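Putative cell wall hydrolase phosphatase-associated protein (Clostridioides difficile, PDB 7CFL) probably acts as a cysteine peptidase of the NlpC/P60 (C40) family, an autolysin that cleaves cell-wall peptides, represented here by its catalytic domain. Local coordinates at residues V82-Q87 / G104-A109. Residues are numbered along the deposited sequence; the frame is centred on the assembly and turned at random.
Sequences VFFDTQ and GDMIHA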
loop_
_atom_site.group_PDB
_atom_site.type_symbol
_atom_site.label_atom_id
_atom_site.label_comp_id
_atom_site.label_asym_id
_atom_site.label_seq_id
_atom_site.Cartn_x
_atom_site.Cartn_y
_atom_site.Cartn_z
ATOM N N VAL A 82 0.755 2.469 -4.188
ATOM C CA VAL A 82 1.615 3.677 -4.090
ATOM C C VAL A 82 2.808 3.312 -3.216
ATOM O O VAL A 82 2.604 2.604 -2.209
ATOM C CB VAL A 82 0.831 4.892 -3.558
ATOM C CG1 VAL A 82 -0.062 5.481 -4.645
ATOM C CG2 VAL A 82 0.083 4.579 -2.264
ATOM N N PHE A 83 4.009 3.701 -3.609
ATOM C CA PHE A 83 5.292 3.261 -2.988
ATOM C C PHE A 83 6.065 4.468 -2.419
ATOM O O PHE A 83 6.122 5.580 -2.968
ATOM C CB PHE A 83 6.131 2.486 -4.002
ATOM C CG PHE A 83 5.423 1.279 -4.541
ATOM C CD1 PHE A 83 5.380 0.125 -3.750
ATOM C CD2 PHE A 83 4.650 1.298 -5.696
ATOM C CE1 PHE A 83 4.676 -0.989 -4.165
ATOM C CE2 PHE A 83 3.951 0.172 -6.113
ATOM C CZ PHE A 83 3.940 -0.964 -5.325
ATOM N N PHE A 84 6.749 4.256 -1.307
ATOM C CA PHE A 84 7.513 5.284 -0.564
ATOM C C PHE A 84 8.867 4.742 -0.130
ATOM O O PHE A 84 9.021 3.519 0.030
ATOM C CB PHE A 84 6.730 5.781 0.644
ATOM C CG PHE A 84 5.321 6.188 0.314
ATOM C CD1 PHE A 84 5.004 7.512 0.034
ATOM C CD2 PHE A 84 4.341 5.220 0.175
ATOM C CE1 PHE A 84 3.699 7.854 -0.277
ATOM C CE2 PHE A 84 3.043 5.567 -0.142
ATOM C CZ PHE A 84 2.731 6.880 -0.389
ATOM N N ASP A 85 9.817 5.646 0.072
ATOM C CA ASP A 85 11.149 5.320 0.648
ATOM C C ASP A 85 11.166 5.687 2.145
ATOM O O ASP A 85 10.121 6.100 2.679
ATOM C CB ASP A 85 12.263 5.962 -0.192
ATOM C CG ASP A 85 12.244 7.476 -0.269
ATOM O OD1 ASP A 85 12.783 8.012 -1.261
ATOM O OD2 ASP A 85 11.691 8.104 0.650
ATOM N N THR A 86 12.326 5.528 2.797
ATOM C CA THR A 86 12.573 5.838 4.239
ATOM C C THR A 86 13.239 7.223 4.315
ATOM O O THR A 86 13.915 7.614 3.334
ATOM C CB THR A 86 13.313 4.662 4.896
ATOM O OG1 THR A 86 12.327 3.646 5.076
ATOM C CG2 THR A 86 13.970 4.959 6.227
ATOM N N GLN A 87 13.031 7.932 5.432
ATOM C CA GLN A 87 13.217 9.410 5.567
ATOM C C GLN A 87 14.662 9.829 5.255
ATOM O O GLN A 87 14.840 10.598 4.285
ATOM C CB GLN A 87 12.799 9.941 6.948
ATOM C CG GLN A 87 13.173 9.066 8.144
ATOM C CD GLN A 87 12.012 8.285 8.715
ATOM O OE1 GLN A 87 11.894 8.121 9.927
ATOM N NE2 GLN A 87 11.140 7.794 7.847
ATOM N N GLY A 104 -6.227 11.621 -2.343
ATOM C CA GLY A 104 -4.898 11.509 -1.701
ATOM C C GLY A 104 -4.811 10.401 -0.665
ATOM O O GLY A 104 -3.689 10.115 -0.255
ATOM N N ASP A 105 -5.943 9.819 -0.283
ATOM C CA ASP A 105 -6.011 8.817 0.814
ATOM C C ASP A 105 -5.444 7.481 0.321
ATOM O O ASP A 105 -5.719 7.078 -0.823
ATOM C CB ASP A 105 -7.443 8.687 1.325
ATOM C CG ASP A 105 -7.871 9.790 2.279
ATOM O OD1 ASP A 105 -6.996 10.487 2.818
ATOM O OD2 ASP A 105 -9.074 9.966 2.449
ATOM N N MET A 106 -4.689 6.784 1.175
ATOM C CA MET A 106 -4.362 5.367 0.933
ATOM C C MET A 106 -4.690 4.579 2.201
ATOM O O MET A 106 -4.626 5.156 3.307
ATOM C CB MET A 106 -2.883 5.148 0.612
ATOM C CG MET A 106 -1.928 5.671 1.700
ATOM S SD MET A 106 -0.240 5.265 1.312
ATOM C CE MET A 106 0.632 6.050 2.652
ATOM N N ILE A 107 -5.020 3.328 1.999
ATOM C CA ILE A 107 -5.111 2.374 3.139
ATOM C C ILE A 107 -3.803 1.579 3.187
ATOM O O ILE A 107 -3.329 1.133 2.153
ATOM C CB ILE A 107 -6.371 1.507 3.065
ATOM C CG1 ILE A 107 -6.540 0.622 4.331
ATOM C CG2 ILE A 107 -6.370 0.647 1.817
ATOM C CD1 ILE A 107 -7.959 0.153 4.507
ATOM N N HIS A 108 -3.294 1.298 4.399
ATOM C CA HIS A 108 -1.976 0.635 4.533
ATOM C C HIS A 108 -1.823 0.082 5.939
ATOM O O HIS A 108 -2.513 0.547 6.857
ATOM C CB HIS A 108 -0.800 1.560 4.164
ATOM C CG HIS A 108 -0.670 2.791 4.990
ATOM N ND1 HIS A 108 0.555 3.254 5.446
ATOM C CD2 HIS A 108 -1.594 3.626 5.504
ATOM C CE1 HIS A 108 0.373 4.346 6.153
ATOM N NE2 HIS A 108 -0.930 4.596 6.204
ATOM N N ALA A 109 -0.829 -0.763 6.076
ATOM C CA ALA A 109 -0.444 -1.314 7.389
ATOM C C ALA A 109 0.691 -0.400 7.891
ATOM O O ALA A 109 1.841 -0.548 7.419
ATOM C CB ALA A 109 -0.011 -2.707 7.175
#
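With CG set between its backbone N and carbonyl carbon (chi1 57°) and the rest of the chain extended, Met106 reaches across the sheet toward Val82 and Phe84, while Phe84 CG lies anti to the carbonyl carbon (chi1 -50°) and its ring comes to meet the methionine from the opposing side. They meet at the thioether. Met106 SD lies 3.6 Å from Phe84 CE2 and 4.7 Å from the ring centroid. At 63° off the ring normal, this Met-aromatic approach is oblique. The methyl extends the contact past the sulfur, Met106 CE standing 3.7 Å from Phe84 CE2 and 3.8 Å from Phe84 CZ. Val82 adds one branch, its CG2 packing 3.7 Å from Met106 SD. Within strand 105-110, Met106 CE also covers one face of the His108 imidazole, centred on the ring at a height of 3.9 Å, so the methyl lies between an imidazole and a phenyl. His108 ND1 is hydrogen-bonded with His96 NE2, and His108 NE2 with Ser120 OG. No hydrogen bond joins the two segments, because strand 96-102 runs between them, antiparallel to both. The buried cluster is thus second-neighbour side-chain packing on one side of the antiparallel sheet in this NlpC/P60 papain-like (clan CA) catalytic domain.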